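Local coordinates for protein elongin-C (PDB 5ZB2) that links the cullin CUL3 to substrate receptors in an E3 ubiquitin ligase that polyubiquitylates an RNA polymerase II subunit and serves global genomic repair, at residues 55-60 with 91-96; 20-25 with 41-46. All blocks are in the same frame, centred on the assembly; numbering follows the deposited sequence.

Contact 1 of 2, residues 55-60 with 91-96; sequences SHILEK and SLELLL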
ATOM      1  N   SER B  55      38.384   8.520  14.788  1.00110.45           N
ATOM      2  CA  SER B  55      39.476   7.583  15.027  1.00107.91           C
ATOM      3  C   SER B  55      38.973   6.148  15.103  1.00101.66           C
ATOM      4  O   SER B  55      39.635   5.225  14.612  1.00 96.87           O
ATOM      5  CB  SER B  55      40.207   7.967  16.314  1.00109.84           C
ATOM      6  OG  SER B  55      40.709   9.290  16.233  1.00112.48           O
ATOM      7  N   HIS B  56      37.806   5.935  15.716  1.00101.06           N
ATOM      8  CA  HIS B  56      37.278   4.582  15.852  1.00 98.29           C
ATOM      9  C   HIS B  56      36.904   3.983  14.502  1.00 94.38           C
ATOM     10  O   HIS B  56      36.928   2.757  14.342  1.00 89.22           O
ATOM     11  CB  HIS B  56      36.067   4.587  16.786  1.00 99.56           C
ATOM     12  CG  HIS B  56      34.937   5.445  16.312  1.00107.20           C
ATOM     13  ND1 HIS B  56      33.849   4.937  15.635  1.00109.86           N
ATOM     14  CD2 HIS B  56      34.723   6.778  16.418  1.00122.94           C
ATOM     15  CE1 HIS B  56      33.014   5.919  15.345  1.00112.13           C
ATOM     16  NE2 HIS B  56      33.523   7.047  15.808  1.00120.41           N
ATOM     17  N   ILE B  57      36.564   4.821  13.520  1.00 94.54           N
ATOM     18  CA  ILE B  57      36.193   4.311  12.203  1.00 90.08           C
ATOM     19  C   ILE B  57      37.424   3.797  11.467  1.00 84.63           C
ATOM     20  O   ILE B  57      37.444   2.659  10.981  1.00 80.02           O
ATOM     21  CB  ILE B  57      35.464   5.400  11.393  1.00 90.26           C
ATOM     22  CG1 ILE B  57      34.173   5.829  12.101  1.00 96.38           C
ATOM     23  CG2 ILE B  57      35.164   4.920   9.976  1.00 79.54           C
ATOM     24  CD1 ILE B  57      33.141   4.719  12.278  1.00 87.90           C
ATOM     25  N   LEU B  58      38.468   4.624  11.370  1.00 87.37           N
ATOM     26  CA  LEU B  58      39.670   4.217  10.649  1.00 85.34           C
ATOM     27  C   LEU B  58      40.300   2.984  11.278  1.00 80.94           C
ATOM     28  O   LEU B  58      40.750   2.076  10.567  1.00 75.29           O
ATOM     29  CB  LEU B  58      40.677   5.365  10.607  1.00 93.40           C
ATOM     30  CG  LEU B  58      40.415   6.435   9.548  1.00 99.67           C
ATOM     31  CD1 LEU B  58      39.228   7.303   9.927  1.00101.50           C
ATOM     32  CD2 LEU B  58      41.654   7.285   9.329  1.00118.10           C
ATOM     33  N   GLU B  59      40.345   2.929  12.611  1.00 86.43           N
ATOM     34  CA  GLU B  59      40.875   1.748  13.280  1.00 86.47           C
ATOM     35  C   GLU B  59      40.149   0.486  12.834  1.00 79.15           C
ATOM     36  O   GLU B  59      40.761  -0.585  12.750  1.00 75.44           O
ATOM     37  CB  GLU B  59      40.778   1.916  14.798  1.00 94.50           C
ATOM     38  CG  GLU B  59      41.252   0.703  15.588  1.00111.38           C
ATOM     39  CD  GLU B  59      41.557   1.030  17.037  1.00116.24           C
ATOM     40  OE1 GLU B  59      42.745   1.239  17.363  1.00116.84           O
ATOM     41  OE2 GLU B  59      40.610   1.086  17.850  1.00131.54           O
ATOM     42  N   LYS B  60      38.854   0.593  12.528  1.00 77.94           N
ATOM     43  CA  LYS B  60      38.108  -0.570  12.063  1.00 75.59           C
ATOM     44  C   LYS B  60      38.350  -0.827  10.581  1.00 69.47           C
ATOM     45  O   LYS B  60      38.386  -1.985  10.148  1.00 67.83           O
ATOM     46  CB  LYS B  60      36.614  -0.386  12.336  1.00 78.35           C
ATOM     47  CG  LYS B  60      35.851  -1.691  12.529  1.00 77.79           C
ATOM     48  CD  LYS B  60      36.284  -2.407  13.803  1.00 81.46           C
ATOM     49  CE  LYS B  60      35.527  -3.705  14.011  1.00 80.38           C
ATOM     50  NZ  LYS B  60      35.950  -4.386  15.267  1.00 81.65           N
ATOM     51  N   SER B  91      27.676   1.305  12.283  1.00 63.65           N
ATOM     52  CA  SER B  91      27.424   0.611  11.024  1.00 62.56           C
ATOM     53  C   SER B  91      27.209   1.595   9.878  1.00 60.09           C
ATOM     54  O   SER B  91      27.722   1.387   8.773  1.00 56.96           O
ATOM     55  CB  SER B  91      26.224  -0.324  11.168  1.00 58.25           C
ATOM     56  OG  SER B  91      25.088   0.365  11.659  1.00 57.58           O
ATOM     57  N   LEU B  92      26.461   2.674  10.117  1.00 60.07           N
ATOM     58  CA  LEU B  92      26.207   3.642   9.055  1.00 60.23           C
ATOM     59  C   LEU B  92      27.491   4.352   8.643  1.00 61.26           C
ATOM     60  O   LEU B  92      27.869   4.346   7.466  1.00 58.79           O
ATOM     61  CB  LEU B  92      25.151   4.657   9.500  1.00 59.59           C
ATOM     62  CG  LEU B  92      23.690   4.200   9.470  1.00 62.15           C
ATOM     63  CD1 LEU B  92      22.779   5.304   9.991  1.00 61.31           C
ATOM     64  CD2 LEU B  92      23.258   3.782   8.070  1.00 63.37           C
ATOM     65  N   GLU B  93      28.180   4.972   9.603  1.00 64.67           N
ATOM     66  CA  GLU B  93      29.390   5.719   9.272  1.00 67.79           C
ATOM     67  C   GLU B  93      30.443   4.811   8.648  1.00 65.44           C
ATOM     68  O   GLU B  93      31.157   5.221   7.726  1.00 65.77           O
ATOM     69  CB  GLU B  93      29.943   6.407  10.520  1.00 77.90           C
ATOM     70  CG  GLU B  93      31.089   7.366  10.234  1.00 85.42           C
ATOM     71  CD  GLU B  93      31.496   8.176  11.450  1.00101.72           C
ATOM     72  OE1 GLU B  93      30.858   8.023  12.513  1.00107.90           O
ATOM     73  OE2 GLU B  93      32.456   8.969  11.341  1.00103.66           O
ATOM     74  N   LEU B  94      30.549   3.569   9.126  1.00 62.74           N
ATOM     75  CA  LEU B  94      31.521   2.648   8.549  1.00 66.24           C
ATOM     76  C   LEU B  94      31.162   2.281   7.114  1.00 59.70           C
ATOM     77  O   LEU B  94      32.058   2.081   6.286  1.00 58.75           O
ATOM     78  CB  LEU B  94      31.636   1.387   9.407  1.00 67.04           C
ATOM     79  CG  LEU B  94      32.725   0.389   8.996  1.00 66.82           C
ATOM     80  CD1 LEU B  94      34.102   1.041   8.998  1.00 73.83           C
ATOM     81  CD2 LEU B  94      32.719  -0.830   9.910  1.00 65.07           C
ATOM     82  N   LEU B  95      29.868   2.185   6.798  1.00 56.83           N
ATOM     83  CA  LEU B  95      29.465   1.935   5.418  1.00 55.42           C
ATOM     84  C   LEU B  95      29.957   3.049   4.503  1.00 54.12           C
ATOM     85  O   LEU B  95      30.497   2.787   3.421  1.00 53.15           O
ATOM     86  CB  LEU B  95      27.943   1.797   5.327  1.00 51.68           C
ATOM     87  CG  LEU B  95      27.358   1.752   3.909  1.00 47.89           C
ATOM     88  CD1 LEU B  95      27.987   0.635   3.083  1.00 49.02           C
ATOM     89  CD2 LEU B  95      25.854   1.580   3.974  1.00 46.62           C
ATOM     90  N   LEU B  96      29.784   4.303   4.926  1.00 54.60           N
ATOM     91  CA  LEU B  96      30.230   5.429   4.113  1.00 56.94           C
ATOM     92  C   LEU B  96      31.738   5.391   3.897  1.00 58.40           C
ATOM     93  O   LEU B  96      32.224   5.712   2.806  1.00 58.86           O
ATOM     94  CB  LEU B  96      29.816   6.747   4.770  1.00 55.68           C
ATOM     95  CG  LEU B  96      28.318   6.949   5.000  1.00 56.93           C
ATOM     96  CD1 LEU B  96      28.056   8.317   5.622  1.00 56.82           C
ATOM     97  CD2 LEU B  96      27.535   6.789   3.702  1.00 54.34           C
TER
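E93 and L94, neighbours on helix 91-101 of this BTB/POZ fold, meet the first turns of helix 55-71, with helix axes 10.1 Å apart at closest approach and crossing at -61°. Three residues of the facing helix answer them: I57 at the centre, H56 and K60 beside it. Earlier on the same helix, S91 and L92 pack on two RAD7 chains. E93 comes next and reaches across extended, CG anti to the backbone N (chi1 -172°), which carries it obliquely over I57: its CG and carboxylate carbon rest against I57 CG1 and CD1, and E93 CD lies 3.6 Å from I57 CG1. A glutamate suits this partly buried place because its methylenes, and the carbon of the carboxylate too, can pack on an aliphatic neighbour. The carboxylate plane stands 87° from the imidazole of H56, and with H56 NE2 4.3 Å from E93 OE1 no hydrogen bond forms; H56 NE2 has instead a weak one to D54. With an alanine here, I57 CG1 and CD1 would probably lose their cover and H56 its nearby carboxylate. L94, buried like I57, meets a different branch of it, CG2, the two side chains running antiparallel. As a branched leucine it splits its methyls between partners: CD1 faces I57 and CD2 faces K60, whose stem is apolar enough to close the edge while its amine leads away. The helices come closest in backbone at I57 and L94, with CA atoms 6.2 Å apart, and the methyl contact I57 CG2 to L94 CD1 measures 4.1 Å.

Contact 2 of 2, residues 20-25 with 41-46; sequences VTLVSK and PTLKAG
V20, G46 and A45 carry most of this contact, in which strand 19-23, the central strand of the small BTB/POZ sheet, meets the irregular run 41-46 that leads into the neighbouring strand 47-49. V20 is buried, and both its methyls press on the carbonyl of A45: CG2 lies 3.2 Å from A45 O and CG1 3.3 Å from the same oxygen. CG1 stands anti to the backbone N (chi1 178°), a placing that also sets it 3.9 Å from A45 CB and 3.7 Å from G46 N. A beta-branched valine suits a strand and offers this forked surface, while the single methyl of alanine lets the loop backbone come near. The peptide between A45 and G46 is cis, and G46 has a positive phi of 99°, which favours glycine; a CB there would also run into that of A45. Next along the strand, T21 brings its methyl CG2 up to the carbonyl of G46. Further along, L22 and L43 cross at about a right angle, and both also touch I48 of strand 47-49, giving a small aliphatic cluster. No hydrogen bond joins the two segments; the leucines meet through L22 CD1 and L43 CD2, 4.1 Å apart.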
ATOM      1  N   VAL B  20      52.573   2.012   5.240  1.00116.22           N
ATOM      2  CA  VAL B  20      51.923   3.199   4.695  1.00118.07           C
ATOM      3  C   VAL B  20      51.174   3.885   5.829  1.00119.87           C
ATOM      4  O   VAL B  20      50.390   3.245   6.538  1.00117.87           O
ATOM      5  CB  VAL B  20      50.961   2.849   3.542  1.00117.40           C
ATOM      6  CG1 VAL B  20      50.251   4.099   3.032  1.00115.58           C
ATOM      7  CG2 VAL B  20      51.715   2.163   2.412  1.00120.04           C
ATOM      8  N   THR B  21      51.413   5.182   5.999  1.00125.59           N
ATOM      9  CA  THR B  21      50.784   5.930   7.076  1.00133.86           C
ATOM     10  C   THR B  21      49.387   6.388   6.676  1.00132.47           C
ATOM     11  O   THR B  21      49.075   6.554   5.493  1.00127.17           O
ATOM     12  CB  THR B  21      51.633   7.144   7.464  1.00148.37           C
ATOM     13  OG1 THR B  21      50.976   7.875   8.506  1.00142.88           O
ATOM     14  CG2 THR B  21      51.858   8.064   6.269  1.00133.33           C
ATOM     15  N   LEU B  22      48.542   6.596   7.685  1.00139.48           N
ATOM     16  CA  LEU B  22      47.159   6.999   7.467  1.00139.63           C
ATOM     17  C   LEU B  22      46.719   7.887   8.622  1.00128.28           C
ATOM     18  O   LEU B  22      46.887   7.518   9.789  1.00127.23           O
ATOM     19  CB  LEU B  22      46.241   5.776   7.354  1.00128.72           C
ATOM     20  CG  LEU B  22      44.818   6.045   6.864  1.00120.81           C
ATOM     21  CD1 LEU B  22      44.834   6.456   5.402  1.00116.17           C
ATOM     22  CD2 LEU B  22      43.938   4.824   7.074  1.00109.40           C
ATOM     23  N   VAL B  23      46.155   9.046   8.295  1.00125.00           N
ATOM     24  CA  VAL B  23      45.765  10.039   9.288  1.00122.51           C
ATOM     25  C   VAL B  23      44.247  10.110   9.358  1.00121.10           C
ATOM     26  O   VAL B  23      43.546   9.960   8.350  1.00120.98           O
ATOM     27  CB  VAL B  23      46.364  11.423   8.959  1.00122.66           C
ATOM     28  CG1 VAL B  23      45.989  12.446  10.025  1.00123.37           C
ATOM     29  CG2 VAL B  23      47.874  11.324   8.827  1.00131.85           C
ATOM     30  N   SER B  24      43.742  10.350  10.565  1.00121.09           N
ATOM     31  CA  SER B  24      42.316  10.479  10.817  1.00118.06           C
ATOM     32  C   SER B  24      41.936  11.954  10.925  1.00122.16           C
ATOM     33  O   SER B  24      42.777  12.851  10.823  1.00126.78           O
ATOM     34  CB  SER B  24      41.932   9.733  12.097  1.00115.54           C
ATOM     35  OG  SER B  24      40.550   9.875  12.369  1.00117.28           O
ATOM     36  N   LYS B  25      40.642  12.208  11.133  1.00121.16           N
ATOM     37  CA  LYS B  25      40.199  13.567  11.423  1.00123.08           C
ATOM     38  C   LYS B  25      40.918  14.107  12.652  1.00133.53           C
ATOM     39  O   LYS B  25      41.444  15.226  12.640  1.00155.69           O
ATOM     40  CB  LYS B  25      38.684  13.599  11.623  1.00118.62           C
ATOM     41  CG  LYS B  25      38.121  15.000  11.809  1.00119.41           C
ATOM     42  CD  LYS B  25      36.602  14.998  11.833  1.00118.21           C
ATOM     43  CE  LYS B  25      36.053  16.414  11.911  1.00124.06           C
ATOM     44  NZ  LYS B  25      34.563  16.445  11.866  1.00121.35           N
ATOM     45  N   PRO B  41      41.435   0.655  -3.837  1.00 88.45           N
ATOM     46  CA  PRO B  41      41.888   1.371  -5.041  1.00 89.45           C
ATOM     47  C   PRO B  41      42.122   2.851  -4.810  1.00 91.27           C
ATOM     48  O   PRO B  41      42.818   3.486  -5.614  1.00 96.24           O
ATOM     49  CB  PRO B  41      40.747   1.137  -6.043  1.00 91.57           C
ATOM     50  CG  PRO B  41      40.024  -0.065  -5.535  1.00 87.06           C
ATOM     51  CD  PRO B  41      40.130   0.006  -4.048  1.00 84.48           C
ATOM     52  N   THR B  42      41.570   3.422  -3.742  1.00 89.03           N
ATOM     53  CA  THR B  42      41.691   4.847  -3.471  1.00 88.81           C
ATOM     54  C   THR B  42      42.863   5.180  -2.556  1.00 91.58           C
ATOM     55  O   THR B  42      43.067   6.358  -2.243  1.00 89.35           O
ATOM     56  CB  THR B  42      40.391   5.372  -2.847  1.00 83.88           C
ATOM     57  OG1 THR B  42      40.234   4.834  -1.528  1.00 82.01           O
ATOM     58  CG2 THR B  42      39.187   4.976  -3.697  1.00 86.04           C
ATOM     59  N   LEU B  43      43.634   4.184  -2.123  1.00 93.59           N
ATOM     60  CA  LEU B  43      44.779   4.390  -1.238  1.00 96.03           C
ATOM     61  C   LEU B  43      46.047   4.003  -1.993  1.00 99.69           C
ATOM     62  O   LEU B  43      46.463   2.841  -1.988  1.00 97.04           O
ATOM     63  CB  LEU B  43      44.633   3.583   0.056  1.00 92.97           C
ATOM     64  CG  LEU B  43      43.592   4.076   1.063  1.00 93.42           C
ATOM     65  CD1 LEU B  43      43.540   3.139   2.259  1.00 93.62           C
ATOM     66  CD2 LEU B  43      43.887   5.500   1.518  1.00 94.00           C
ATOM     67  N   LYS B  44      46.660   4.991  -2.640  1.00102.48           N
ATOM     68  CA  LYS B  44      47.944   4.835  -3.319  1.00112.18           C
ATOM     69  C   LYS B  44      48.904   5.803  -2.634  1.00128.63           C
ATOM     70  O   LYS B  44      49.009   6.973  -3.012  1.00124.52           O
ATOM     71  CB  LYS B  44      47.817   5.099  -4.814  1.00106.55           C
ATOM     72  CG  LYS B  44      46.766   4.230  -5.501  1.00100.39           C
ATOM     73  CD  LYS B  44      47.021   2.742  -5.270  1.00100.20           C
ATOM     74  CE  LYS B  44      45.962   1.874  -5.933  1.00 97.41           C
ATOM     75  NZ  LYS B  44      46.143   0.426  -5.612  1.00 90.40           N
ATOM     76  N   ALA B  45      49.605   5.305  -1.622  1.00133.68           N
ATOM     77  CA  ALA B  45      50.347   6.153  -0.702  1.00122.96           C
ATOM     78  C   ALA B  45      51.440   5.343  -0.003  1.00123.49           C
ATOM     79  O   ALA B  45      51.421   4.116  -0.087  1.00122.71           O
ATOM     80  CB  ALA B  45      49.383   6.760   0.306  1.00120.24           C
ATOM     81  N   GLY B  46      52.393   5.985   0.679  1.00123.37           N
ATOM     82  CA  GLY B  46      52.488   7.429   0.828  1.00118.77           C
ATOM     83  C   GLY B  46      51.930   7.915   2.153  1.00118.23           C
ATOM     84  O   GLY B  46      52.203   7.335   3.202  1.00117.61           O
TER

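How the contacts relate
Contact 2 closes before contact 1 opens along the chain, and their centres lie 15 Å apart on opposite sides of the chain's centre. They nevertheless touch, because helix 55-71 packs against the sheet through L58: its CD2 comes 4.0 Å from CD2 of L22 and 3.4 Å from V23 O. Thus the same helix turn presents I57 to helix 91-101 and L58 to strand 19-23. Both contacts belong to the scaffold of the adaptor and border its RAD7 interfaces: RAD7 chains cover residues of 91-96, while K44 of contact 2 packs on T396 of RAD7.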